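Local coordinates for TonB-dependent siderophore receptor (Pseudomonas aeruginosa 39016, PDB 5NEC), which probably takes up iron-siderophore complexes across the outer membrane as a TonB-dependent receptor built from a beta-barrel and a plug domain, at residues 171-176 / 194-199; 316-321 / 713-718; 598-603 / 641-646; 153-158 / 188-193. One frame throughout, in Å; residues are numbered along the deposited sequence.

Contact 1 of 4, residues 171-176 / 194-199; sequences TRRYTL and LKHDAN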
loop_
_atom_site.group_PDB
_atom_site.type_symbol
_atom_site.label_atom_id
_atom_site.label_comp_id
_atom_site.label_asym_id
_atom_site.label_seq_id
_atom_site.Cartn_x
_atom_site.Cartn_y
_atom_site.Cartn_z
ATOM N N THR A 171 -9.164 -9.967 17.871
ATOM C CA THR A 171 -8.341 -8.746 17.803
ATOM C C THR A 171 -8.175 -8.152 19.213
ATOM O O THR A 171 -9.157 -7.986 19.932
ATOM C CB THR A 171 -8.958 -7.663 16.877
ATOM O OG1 THR A 171 -8.955 -8.127 15.528
ATOM C CG2 THR A 171 -8.179 -6.335 16.932
ATOM N N ARG A 172 -6.934 -7.887 19.605
ATOM C CA ARG A 172 -6.621 -7.136 20.794
ATOM C C ARG A 172 -5.570 -6.127 20.371
ATOM O O ARG A 172 -4.397 -6.469 20.205
ATOM C CB ARG A 172 -6.079 -8.056 21.887
ATOM C CG ARG A 172 -7.056 -9.118 22.377
ATOM C CD ARG A 172 -6.504 -9.783 23.660
ATOM N NE ARG A 172 -7.345 -10.891 24.154
ATOM C CZ ARG A 172 -7.022 -12.197 24.195
ATOM N NH1 ARG A 172 -5.831 -12.649 23.806
ATOM N NH2 ARG A 172 -7.907 -13.087 24.651
ATOM N N ARG A 173 -6.011 -4.887 20.166
ATOM C CA ARG A 173 -5.183 -3.805 19.639
ATOM C C ARG A 173 -5.145 -2.635 20.627
ATOM O O ARG A 173 -6.195 -2.155 21.072
ATOM C CB ARG A 173 -5.763 -3.327 18.311
ATOM C CG ARG A 173 -4.951 -2.244 17.606
ATOM C CD ARG A 173 -5.545 -1.876 16.257
ATOM N NE ARG A 173 -4.788 -0.808 15.601
ATOM C CZ ARG A 173 -3.793 -0.958 14.718
ATOM N NH1 ARG A 173 -3.355 -2.148 14.329
ATOM N NH2 ARG A 173 -3.233 0.121 14.193
ATOM N N TYR A 174 -3.940 -2.182 20.954
ATOM C CA TYR A 174 -3.718 -1.108 21.926
ATOM C C TYR A 174 -2.859 -0.051 21.264
ATOM O O TYR A 174 -1.804 -0.379 20.708
ATOM C CB TYR A 174 -3.030 -1.659 23.184
ATOM C CG TYR A 174 -3.739 -2.861 23.779
ATOM C CD1 TYR A 174 -4.762 -2.697 24.702
ATOM C CD2 TYR A 174 -3.406 -4.151 23.394
ATOM C CE1 TYR A 174 -5.427 -3.783 25.241
ATOM C CE2 TYR A 174 -4.054 -5.255 23.933
ATOM C CZ TYR A 174 -5.060 -5.060 24.863
ATOM O OH TYR A 174 -5.743 -6.123 25.399
ATOM N N THR A 175 -3.323 1.203 21.273
ATOM C CA THR A 175 -2.525 2.316 20.744
ATOM C C THR A 175 -2.443 3.455 21.749
ATOM O O THR A 175 -3.321 3.638 22.581
ATOM C CB THR A 175 -3.063 2.872 19.409
ATOM O OG1 THR A 175 -4.433 3.223 19.560
ATOM C CG2 THR A 175 -2.962 1.864 18.304
ATOM N N LEU A 176 -1.361 4.212 21.648
ATOM C CA LEU A 176 -1.126 5.371 22.479
ATOM C C LEU A 176 -0.429 6.392 21.594
ATOM O O LEU A 176 0.471 6.031 20.860
ATOM C CB LEU A 176 -0.281 4.975 23.691
ATOM C CG LEU A 176 -0.269 5.946 24.890
ATOM C CD1 LEU A 176 -0.062 5.222 26.215
ATOM C CD2 LEU A 176 0.778 7.038 24.709
ATOM N N LEU A 194 2.213 0.827 19.732
ATOM C CA LEU A 194 1.258 -0.145 19.175
ATOM C C LEU A 194 1.509 -1.553 19.697
ATOM O O LEU A 194 2.631 -2.003 19.738
ATOM C CB LEU A 194 1.339 -0.170 17.639
ATOM C CG LEU A 194 0.625 -1.335 16.934
ATOM C CD1 LEU A 194 -0.882 -1.204 17.065
ATOM C CD2 LEU A 194 1.006 -1.423 15.471
ATOM N N LYS A 195 0.439 -2.253 20.058
ATOM C CA LYS A 195 0.472 -3.701 20.282
ATOM C C LYS A 195 -0.771 -4.279 19.609
ATOM O O LYS A 195 -1.886 -3.834 19.903
ATOM C CB LYS A 195 0.480 -4.000 21.777
ATOM C CG LYS A 195 0.620 -5.469 22.156
ATOM C CD LYS A 195 0.597 -5.615 23.679
ATOM C CE LYS A 195 0.501 -7.055 24.141
ATOM N NZ LYS A 195 1.637 -7.852 23.609
ATOM N N HIS A 196 -0.574 -5.235 18.692
ATOM C CA HIS A 196 -1.666 -5.814 17.899
ATOM C C HIS A 196 -1.531 -7.341 17.786
ATOM O O HIS A 196 -0.507 -7.850 17.349
ATOM C CB HIS A 196 -1.693 -5.174 16.505
ATOM C CG HIS A 196 -2.818 -5.650 15.636
ATOM N ND1 HIS A 196 -4.047 -5.031 15.606
ATOM C CD2 HIS A 196 -2.904 -6.688 14.770
ATOM C CE1 HIS A 196 -4.840 -5.659 14.758
ATOM N NE2 HIS A 196 -4.173 -6.677 14.245
ATOM N N ASP A 197 -2.570 -8.043 18.216
ATOM C CA ASP A 197 -2.699 -9.483 18.068
ATOM C C ASP A 197 -4.116 -9.772 17.573
ATOM O O ASP A 197 -5.070 -9.104 17.960
ATOM C CB ASP A 197 -2.444 -10.199 19.400
ATOM C CG ASP A 197 -1.039 -10.006 19.891
ATOM O OD1 ASP A 197 -0.756 -8.977 20.525
ATOM O OD2 ASP A 197 -0.185 -10.874 19.636
ATOM N N ALA A 198 -4.235 -10.763 16.703
ATOM C CA ALA A 198 -5.521 -11.126 16.119
ATOM C C ALA A 198 -5.392 -12.453 15.413
ATOM O O ALA A 198 -4.302 -12.815 14.953
ATOM C CB ALA A 198 -5.966 -10.062 15.122
ATOM N N ASN A 199 -6.503 -13.180 15.353
ATOM C CA ASN A 199 -6.687 -14.262 14.372
ATOM C C ASN A 199 -7.303 -13.648 13.104
ATOM O O ASN A 199 -7.413 -12.416 13.007
ATOM C CB ASN A 199 -7.579 -15.359 14.957
ATOM C CG ASN A 199 -6.977 -15.991 16.184
ATOM O OD1 ASN A 199 -5.771 -16.040 16.336
ATOM N ND2 ASN A 199 -7.814 -16.475 17.061
#

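Contact 2 of 4, residues 316-321 / 713-718; sequences PDDSQG and AAHYAS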
loop_
_atom_site.group_PDB
_atom_site.type_symbol
_atom_site.label_atom_id
_atom_site.label_comp_id
_atom_site.label_asym_id
_atom_site.label_seq_id
_atom_site.Cartn_x
_atom_site.Cartn_y
_atom_site.Cartn_z
ATOM N N PRO A 316 -0.562 -24.345 -1.568
ATOM C CA PRO A 316 -1.320 -25.564 -1.813
ATOM C C PRO A 316 -1.165 -26.111 -3.228
ATOM O O PRO A 316 -1.679 -25.537 -4.182
ATOM C CB PRO A 316 -2.756 -25.137 -1.525
ATOM C CG PRO A 316 -2.801 -23.676 -1.810
ATOM C CD PRO A 316 -1.410 -23.142 -1.680
ATOM N N ASP A 317 -0.377 -27.184 -3.327
ATOM C CA ASP A 317 -0.254 -28.073 -4.494
ATOM C C ASP A 317 0.602 -27.650 -5.672
ATOM O O ASP A 317 0.939 -28.499 -6.498
ATOM C CB ASP A 317 -1.637 -28.535 -5.008
ATOM C CG ASP A 317 -1.616 -29.978 -5.528
ATOM O OD1 ASP A 317 -0.931 -30.801 -4.883
ATOM O OD2 ASP A 317 -2.259 -30.281 -6.572
ATOM N N ASP A 318 0.968 -26.378 -5.749
ATOM C CA ASP A 318 1.666 -25.798 -6.920
ATOM C C ASP A 318 1.386 -26.456 -8.290
ATOM O O ASP A 318 2.304 -26.804 -9.033
ATOM C CB ASP A 318 3.179 -25.647 -6.639
ATOM C CG ASP A 318 3.519 -24.358 -5.840
ATOM O OD1 ASP A 318 2.675 -23.831 -5.060
ATOM O OD2 ASP A 318 4.670 -23.873 -5.987
ATOM N N SER A 319 0.095 -26.582 -8.606
ATOM C CA SER A 319 -0.389 -26.994 -9.945
ATOM C C SER A 319 0.067 -28.383 -10.402
ATOM O O SER A 319 0.226 -28.649 -11.583
ATOM C CB SER A 319 -0.023 -25.936 -10.986
ATOM O OG SER A 319 -0.448 -24.662 -10.545
ATOM N N GLN A 320 0.266 -29.266 -9.431
ATOM C CA GLN A 320 0.684 -30.633 -9.688
ATOM C C GLN A 320 -0.492 -31.551 -10.051
ATOM O O GLN A 320 -0.283 -32.663 -10.477
ATOM C CB GLN A 320 1.450 -31.186 -8.467
ATOM C CG GLN A 320 2.814 -30.558 -8.250
ATOM C CD GLN A 320 3.653 -30.568 -9.526
ATOM O OE1 GLN A 320 3.815 -31.603 -10.173
ATOM N NE2 GLN A 320 4.156 -29.419 -9.901
ATOM N N GLY A 321 -1.718 -31.088 -9.856
ATOM C CA GLY A 321 -2.891 -31.854 -10.198
ATOM C C GLY A 321 -3.332 -32.855 -9.152
ATOM O O GLY A 321 -4.309 -33.551 -9.378
ATOM N N ALA A 713 0.046 -15.322 -9.929
ATOM C CA ALA A 713 0.261 -15.723 -11.326
ATOM C C ALA A 713 0.141 -17.217 -11.572
ATOM O O ALA A 713 -0.142 -17.635 -12.693
ATOM C CB ALA A 713 1.612 -15.241 -11.823
ATOM N N ALA A 714 0.369 -18.010 -10.537
ATOM C CA ALA A 714 0.223 -19.434 -10.614
ATOM C C ALA A 714 -0.237 -19.993 -9.271
ATOM O O ALA A 714 -0.098 -19.346 -8.237
ATOM C CB ALA A 714 1.535 -20.069 -11.040
ATOM N N HIS A 715 -0.838 -21.184 -9.327
ATOM C CA HIS A 715 -0.972 -22.081 -8.200
ATOM C C HIS A 715 -2.125 -21.791 -7.253
ATOM O O HIS A 715 -2.855 -22.723 -6.901
ATOM C CB HIS A 715 0.334 -22.181 -7.419
ATOM C CG HIS A 715 1.534 -22.456 -8.275
ATOM N ND1 HIS A 715 1.517 -23.356 -9.319
ATOM C CD2 HIS A 715 2.792 -21.952 -8.237
ATOM C CE1 HIS A 715 2.708 -23.397 -9.887
ATOM N NE2 HIS A 715 3.500 -22.555 -9.249
ATOM N N TYR A 716 -2.292 -20.537 -6.828
ATOM C CA TYR A 716 -3.222 -20.204 -5.740
ATOM C C TYR A 716 -3.598 -18.721 -5.639
ATOM O O TYR A 716 -3.031 -17.875 -6.316
ATOM C CB TYR A 716 -2.653 -20.675 -4.390
ATOM C CG TYR A 716 -1.566 -19.788 -3.830
ATOM C CD1 TYR A 716 -0.296 -19.763 -4.404
ATOM C CD2 TYR A 716 -1.817 -18.955 -2.722
ATOM C CE1 TYR A 716 0.690 -18.933 -3.915
ATOM C CE2 TYR A 716 -0.835 -18.132 -2.216
ATOM C CZ TYR A 716 0.419 -18.138 -2.803
ATOM O OH TYR A 716 1.387 -17.334 -2.315
ATOM N N ALA A 717 -4.562 -18.453 -4.768
ATOM C CA ALA A 717 -5.033 -17.119 -4.459
ATOM C C ALA A 717 -5.224 -16.960 -2.951
ATOM O O ALA A 717 -5.411 -17.934 -2.206
ATOM C CB ALA A 717 -6.362 -16.877 -5.146
ATOM N N SER A 718 -5.200 -15.708 -2.515
ATOM C CA SER A 718 -5.372 -15.367 -1.115
ATOM C C SER A 718 -6.834 -15.094 -0.840
ATOM O O SER A 718 -7.456 -14.352 -1.573
ATOM C CB SER A 718 -4.543 -14.139 -0.765
ATOM O OG SER A 718 -4.881 -13.692 0.533
HETATM O O HOH W 1 -2.041 -25.111 -6.803
#

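Contact 3 of 4, residues 598-603 / 641-646; sequences VFAGYS and FSLWTT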
loop_
_atom_site.group_PDB
_atom_site.type_symbol
_atom_site.label_atom_id
_atom_site.label_comp_id
_atom_site.label_asym_id
_atom_site.label_seq_id
_atom_site.Cartn_x
_atom_site.Cartn_y
_atom_site.Cartn_z
ATOM N N VAL A 598 -19.121 11.810 2.623
ATOM C CA VAL A 598 -18.873 10.805 1.608
ATOM C C VAL A 598 -17.388 10.776 1.182
ATOM O O VAL A 598 -16.728 11.815 1.097
ATOM C CB VAL A 598 -19.830 10.997 0.407
ATOM C CG1 VAL A 598 -19.389 12.147 -0.487
ATOM C CG2 VAL A 598 -19.963 9.713 -0.391
ATOM N N PHE A 599 -16.879 9.562 0.969
ATOM C CA PHE A 599 -15.575 9.340 0.376
ATOM C C PHE A 599 -15.754 8.165 -0.574
ATOM O O PHE A 599 -16.028 7.054 -0.137
ATOM C CB PHE A 599 -14.562 9.030 1.467
ATOM C CG PHE A 599 -13.144 8.963 0.986
ATOM C CD1 PHE A 599 -12.394 10.139 0.826
ATOM C CD2 PHE A 599 -12.537 7.731 0.721
ATOM C CE1 PHE A 599 -11.072 10.095 0.391
ATOM C CE2 PHE A 599 -11.212 7.678 0.286
ATOM C CZ PHE A 599 -10.477 8.861 0.124
ATOM N N ALA A 600 -15.646 8.426 -1.875
ATOM C CA ALA A 600 -16.091 7.476 -2.895
ATOM C C ALA A 600 -15.376 7.658 -4.224
ATOM O O ALA A 600 -14.923 8.742 -4.535
ATOM C CB ALA A 600 -17.601 7.584 -3.090
ATOM N N GLY A 601 -15.250 6.572 -4.989
ATOM C CA GLY A 601 -14.673 6.627 -6.332
ATOM C C GLY A 601 -15.114 5.492 -7.234
ATOM O O GLY A 601 -15.579 4.454 -6.763
ATOM N N TYR A 602 -14.985 5.694 -8.537
ATOM C CA TYR A 602 -15.229 4.644 -9.524
ATOM C C TYR A 602 -14.006 4.585 -10.424
ATOM O O TYR A 602 -13.415 5.616 -10.715
ATOM C CB TYR A 602 -16.511 4.902 -10.349
ATOM C CG TYR A 602 -16.623 3.991 -11.571
ATOM C CD1 TYR A 602 -17.019 2.652 -11.449
ATOM C CD2 TYR A 602 -16.266 4.449 -12.842
ATOM C CE1 TYR A 602 -17.073 1.810 -12.566
ATOM C CE2 TYR A 602 -16.324 3.619 -13.955
ATOM C CZ TYR A 602 -16.728 2.309 -13.816
ATOM O OH TYR A 602 -16.762 1.518 -14.934
ATOM N N SER A 603 -13.636 3.381 -10.855
ATOM C CA SER A 603 -12.476 3.175 -11.706
ATOM C C SER A 603 -12.823 2.197 -12.825
ATOM O O SER A 603 -13.357 1.122 -12.567
ATOM C CB SER A 603 -11.301 2.655 -10.866
ATOM O OG SER A 603 -10.235 2.159 -11.673
ATOM N N PHE A 641 -15.534 -0.054 -7.579
ATOM C CA PHE A 641 -16.333 0.996 -6.977
ATOM C C PHE A 641 -16.157 0.909 -5.461
ATOM O O PHE A 641 -16.284 -0.174 -4.873
ATOM C CB PHE A 641 -17.816 0.825 -7.403
ATOM C CG PHE A 641 -18.788 1.738 -6.678
ATOM C CD1 PHE A 641 -19.298 1.393 -5.424
ATOM C CD2 PHE A 641 -19.201 2.944 -7.253
ATOM C CE1 PHE A 641 -20.186 2.228 -4.761
ATOM C CE2 PHE A 641 -20.096 3.785 -6.587
ATOM C CZ PHE A 641 -20.590 3.425 -5.338
ATOM N N SER A 642 -15.857 2.045 -4.838
ATOM C CA SER A 642 -15.747 2.151 -3.388
ATOM C C SER A 642 -16.593 3.329 -2.929
ATOM O O SER A 642 -16.473 4.427 -3.475
ATOM C CB SER A 642 -14.285 2.380 -2.977
ATOM O OG SER A 642 -13.440 1.289 -3.348
ATOM N N LEU A 643 -17.457 3.094 -1.949
ATOM C CA LEU A 643 -18.287 4.125 -1.347
ATOM C C LEU A 643 -18.135 3.984 0.148
ATOM O O LEU A 643 -18.400 2.908 0.679
ATOM C CB LEU A 643 -19.763 3.921 -1.707
ATOM C CG LEU A 643 -20.777 4.805 -0.946
ATOM C CD1 LEU A 643 -20.507 6.271 -1.214
ATOM C CD2 LEU A 643 -22.207 4.469 -1.320
ATOM N N TRP A 644 -17.713 5.054 0.820
ATOM C CA TRP A 644 -17.744 5.129 2.285
ATOM C C TRP A 644 -18.537 6.370 2.670
ATOM O O TRP A 644 -18.272 7.459 2.155
ATOM C CB TRP A 644 -16.338 5.209 2.885
ATOM C CG TRP A 644 -16.375 5.285 4.381
ATOM C CD1 TRP A 644 -16.192 6.393 5.152
ATOM C CD2 TRP A 644 -16.644 4.208 5.280
ATOM N NE1 TRP A 644 -16.312 6.072 6.481
ATOM C CE2 TRP A 644 -16.594 4.737 6.588
ATOM C CE3 TRP A 644 -16.906 2.837 5.106
ATOM C CZ2 TRP A 644 -16.811 3.945 7.728
ATOM C CZ3 TRP A 644 -17.111 2.047 6.229
ATOM C CH2 TRP A 644 -17.062 2.605 7.533
ATOM N N THR A 645 -19.496 6.204 3.580
ATOM C CA THR A 645 -20.341 7.305 4.009
ATOM C C THR A 645 -20.683 7.260 5.497
ATOM O O THR A 645 -20.875 6.180 6.061
ATOM C CB THR A 645 -21.630 7.357 3.171
ATOM O OG1 THR A 645 -22.344 8.547 3.496
ATOM C CG2 THR A 645 -22.541 6.153 3.415
ATOM N N THR A 646 -20.736 8.439 6.123
ATOM C CA THR A 646 -21.210 8.572 7.501
ATOM C C THR A 646 -22.303 9.619 7.596
ATOM O O THR A 646 -22.329 10.585 6.831
ATOM C CB THR A 646 -20.075 8.923 8.475
ATOM O OG1 THR A 646 -19.408 10.115 8.051
ATOM C CG2 THR A 646 -19.086 7.763 8.555
#

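Contact 4 of 4, residues 153-158 / 188-193; sequences QAKAGN and AFRLNL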
loop_
_atom_site.group_PDB
_atom_site.type_symbol
_atom_site.label_atom_id
_atom_site.label_comp_id
_atom_site.label_asym_id
_atom_site.label_seq_id
_atom_site.Cartn_x
_atom_site.Cartn_y
_atom_site.Cartn_z
ATOM N N GLN A 153 4.143 13.413 13.054
ATOM C CA GLN A 153 5.341 14.082 13.586
ATOM C C GLN A 153 4.968 14.835 14.858
ATOM O O GLN A 153 3.813 15.244 15.038
ATOM C CB GLN A 153 5.921 15.103 12.581
ATOM C CG GLN A 153 6.503 14.525 11.298
ATOM C CD GLN A 153 7.745 13.654 11.514
ATOM O OE1 GLN A 153 8.541 13.883 12.428
ATOM N NE2 GLN A 153 7.905 12.646 10.673
ATOM N N ALA A 154 5.960 15.026 15.727
ATOM C CA ALA A 154 5.807 15.913 16.881
ATOM C C ALA A 154 5.585 17.316 16.363
ATOM O O ALA A 154 6.201 17.719 15.371
ATOM C CB ALA A 154 7.026 15.860 17.786
ATOM N N LYS A 155 4.669 18.021 17.014
ATOM C CA LYS A 155 4.190 19.316 16.540
ATOM C C LYS A 155 3.694 20.144 17.724
ATOM O O LYS A 155 3.756 19.677 18.878
ATOM C CB LYS A 155 3.077 19.105 15.525
ATOM C CG LYS A 155 1.858 18.379 16.080
ATOM C CD LYS A 155 0.856 18.036 14.986
ATOM C CE LYS A 155 -0.398 17.405 15.580
ATOM N NZ LYS A 155 -1.482 17.269 14.572
ATOM N N ALA A 156 3.213 21.359 17.456
ATOM C CA ALA A 156 2.630 22.197 18.514
ATOM C C ALA A 156 1.335 21.582 19.037
ATOM O O ALA A 156 0.625 20.908 18.293
ATOM C CB ALA A 156 2.375 23.602 17.999
ATOM N N GLY A 157 1.040 21.809 20.310
ATOM C CA GLY A 157 -0.129 21.218 20.976
ATOM C C GLY A 157 0.288 20.266 22.085
ATOM O O GLY A 157 1.417 19.769 22.096
ATOM N N ASN A 158 -0.605 20.050 23.042
ATOM C CA ASN A 158 -0.418 19.032 24.061
ATOM C C ASN A 158 -1.639 18.117 24.016
ATOM O O ASN A 158 -2.771 18.587 24.207
ATOM C CB ASN A 158 -0.250 19.651 25.443
ATOM C CG ASN A 158 1.065 20.381 25.593
ATOM O OD1 ASN A 158 2.107 19.769 25.801
ATOM N ND2 ASN A 158 1.026 21.701 25.484
ATOM N N ALA A 188 8.896 19.944 20.730
ATOM C CA ALA A 188 7.860 18.967 21.089
ATOM C C ALA A 188 8.371 17.540 20.935
ATOM O O ALA A 188 9.232 17.270 20.111
ATOM C CB ALA A 188 6.609 19.183 20.252
ATOM N N PHE A 189 7.856 16.655 21.775
ATOM C CA PHE A 189 8.168 15.242 21.773
ATOM C C PHE A 189 6.859 14.521 21.487
ATOM O O PHE A 189 5.816 14.882 22.043
ATOM C CB PHE A 189 8.705 14.833 23.144
ATOM C CG PHE A 189 8.831 13.347 23.341
ATOM C CD1 PHE A 189 9.772 12.602 22.618
ATOM C CD2 PHE A 189 8.017 12.674 24.269
ATOM C CE1 PHE A 189 9.897 11.217 22.810
ATOM C CE2 PHE A 189 8.146 11.289 24.468
ATOM C CZ PHE A 189 9.089 10.564 23.739
ATOM N N ARG A 190 6.909 13.513 20.623
ATOM C CA ARG A 190 5.745 12.681 20.342
ATOM C C ARG A 190 6.123 11.216 20.399
ATOM O O ARG A 190 7.186 10.833 19.911
ATOM C CB ARG A 190 5.158 13.031 18.980
ATOM C CG ARG A 190 3.833 12.358 18.682
ATOM C CD ARG A 190 3.186 12.978 17.457
ATOM N NE ARG A 190 1.818 12.506 17.260
ATOM C CZ ARG A 190 0.995 12.952 16.313
ATOM N NH1 ARG A 190 1.384 13.893 15.448
ATOM N NH2 ARG A 190 -0.230 12.447 16.223
ATOM N N LEU A 191 5.263 10.406 21.005
ATOM C CA LEU A 191 5.482 8.966 21.074
ATOM C C LEU A 191 4.212 8.266 20.621
ATOM O O LEU A 191 3.140 8.554 21.156
ATOM C CB LEU A 191 5.831 8.563 22.498
ATOM C CG LEU A 191 6.194 7.097 22.736
ATOM C CD1 LEU A 191 7.371 6.665 21.860
ATOM C CD2 LEU A 191 6.468 6.835 24.214
ATOM N N ASN A 192 4.331 7.392 19.615
ATOM C CA ASN A 192 3.247 6.494 19.196
ATOM C C ASN A 192 3.653 5.064 19.521
ATOM O O ASN A 192 4.731 4.625 19.134
ATOM C CB ASN A 192 2.952 6.618 17.700
ATOM C CG ASN A 192 1.956 7.705 17.399
ATOM O OD1 ASN A 192 0.760 7.445 17.283
ATOM N ND2 ASN A 192 2.435 8.940 17.299
ATOM N N LEU A 193 2.774 4.349 20.220
ATOM C CA LEU A 193 2.983 2.961 20.589
ATOM C C LEU A 193 1.877 2.087 20.029
ATOM O O LEU A 193 0.742 2.540 19.913
ATOM C CB LEU A 193 2.978 2.839 22.103
ATOM C CG LEU A 193 4.060 3.603 22.846
ATOM C CD1 LEU A 193 3.890 3.354 24.331
ATOM C CD2 LEU A 193 5.460 3.212 22.368
#

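Contact 1 of 4, residues 171-176 / 194-199
Arg173 and His196 face each other in a beta hairpin of the barrel wall, made by the antiparallel strands 172-182 and 187-200. The axes of the two short segments come within 4.7 Å. Two hydrogen-bonded pairs, Arg172 with Asp197 and Tyr174 with Lys195, supply four backbone bonds. Arg172 N to Asp197 O and Tyr174 N to Lys195 O are the short ones, both 2.8 Å. Between them Arg173 CA makes a CA-H...O contact with Lys195 O at 3.3 Å. The side chains of Arg173, His196, Leu194 and Thr175 share the face turned to the plug. Arg173 starts with CG anti to the backbone N (chi1 -177°) and stays extended as far as NE, which carries it obliquely across His196. There Arg173 NH1 lies 3.2 Å from His196 ND1, with the nitrogen near the guanidinium plane and the two planes 70° apart. Leu194 CD1 sits over the centre of one guanidinium face, 3.7 Å from Arg173 CZ. The far end of Arg173 makes a salt bridge with Glu120. On the other face Tyr174 OH bonds Tyr166 and Asp197 OD2 bonds Ser209. Antiparallel neighbours whose side chains alternate between the plug and the outer surface are typical of a TonB-dependent receptor barrel.

Contact 2 of 4, residues 316-321 / 713-718
Ser319 and Asp318 hold the ring of His715 in a buried contact between two loop regions at one end of the barrel. Residues 317-321 follow strand 296-316, which ends at Pro316, and residues 713-718 lead into the short strand 716-719. Ser319 OG and His715 ND1 are hydrogen-bonded at 2.7 Å, and either could be the donor. The hydroxyl meets the ring at its edge. The Asp318 carboxylate is stacked on one face of the imidazole, its plane only 13° from that of the ring. Its CG is 3.5 Å from His715 CD2 and offset toward the rim, while Asp318 CB stands almost on the ring normal in a CH-pi contact. Ala714 CB covers the opposite face. The ring is therefore held between two residues and fixed in its rotation by the serine. A type I' beta turn from Asp317 to Gln320 presents Asp318 and Ser319 at its two central positions, closed by the bond from Gln320 N to Asp317 O. Asp318 OD2 also forms a salt bridge with Arg331, which would partly balance its charge. One water joins the backbones. It donates to Pro316 O at 2.7 Å and to His715 O, and accepts from Ser319 N. Elsewhere in the contact, Pro316 CD packs on Tyr716 CB at 3.9 Å, the two side chains crossing at about a right angle.

Contact 3 of 4, residues 598-603 / 641-646
Trp644 O accepts Phe599 N at 2.8 Å and also takes a CA-H...O contact from Val598 CA at 3.4 Å. These residues lie on neighbouring antiparallel strands of the barrel, 596-609 and 639-650. Phe599 with Trp644 and Gly601 with Ser642 are the hydrogen-bonded pairs. Trp644 N returns a bond to Phe599 O, also 2.8 Å, from a position tilted out of the carbonyl plane. Gly601 N bonds Ser642 O at 2.9 Å, and this carbonyl also touches Ala600 CA. Phe599 and Trp644 point to the plug side. Each has CG anti to its own backbone N, and beyond the CB atoms the rings lead away from the opposite strand. Phe599 then meets Val57 and Val61 of the plug, while Trp644 NE1 bonds Tyr33. Ser642 OG, on the same face, bonds the backbone of Arg75. The other face carries Val598, Ala600, Leu643 and Phe641. Here Leu643 places CG anti to N (chi1 170°), and chi2 of 61° turns CD1 toward the neighbouring strand. That methyl touches two side chains there, with Leu643 CD1 3.6 Å from Val598 CG2 and 3.7 Å from Ala600 CB.

Contact 4 of 4, residues 153-158 / 188-193
Arg190 reaches from the barrel strand 187-200 to the backbone of the linker 153-158, which runs from the plug strand 146-151 to the first barrel strand, 159-167. CG lies anti to the backbone N (chi1 -172°), and the remaining torsions up to NE are extended. At its base Arg190 CB packs on Ala154 CB at 3.6 Å. The straight chain then brings Arg190 NH1 to Gln153 O at 2.8 Å. The N-H points well at the oxygen, which lies in the guanidinium plane, yet the donor stands 43° above the carbonyl plane. Arg190 CD touches the same oxygen at 3.4 Å. Lys155 takes a different shape. Its chi1 of 61° sets CG between the backbone N and the carbonyl carbon, and the chain is extended beyond. Its CE comes within 3.9 Å of Arg190 NH1, the two side chains crossing obliquely. Ala188 CB packs against Lys155 O at 3.2 Å, and Ala154 CB rests on Ala188 O at 3.5 Å. Lys155 NZ and Arg190 NH1 are 4.5 Å apart, a proximity of like charges. The salt bridge from Arg190 NH2 to Asp177 probably offsets it, and the carbonyl of Gln153 adds a neutral acceptor for the same guanidinium.

In the fold
From the N terminus, the linker 153-158 comes first, on the way from the plug into the barrel. Contact 4 closes the loop from there to strand 187-200. Contact 1 opens inside that loop and ends beyond it, so the two cross. They share strand 187-200 and touch where Leu176 O meets Leu193 N. Both are complete before contact 2 opens. Contact 2 spans nearly 400 residues, tying the loop after strand 296-316 to the region entering strand 716-719. Contact 3 is nested within it and pairs two later barrel strands. Contacts 2 and 4 lie on opposite sides of the chain's centre, their centres about 47 Å apart.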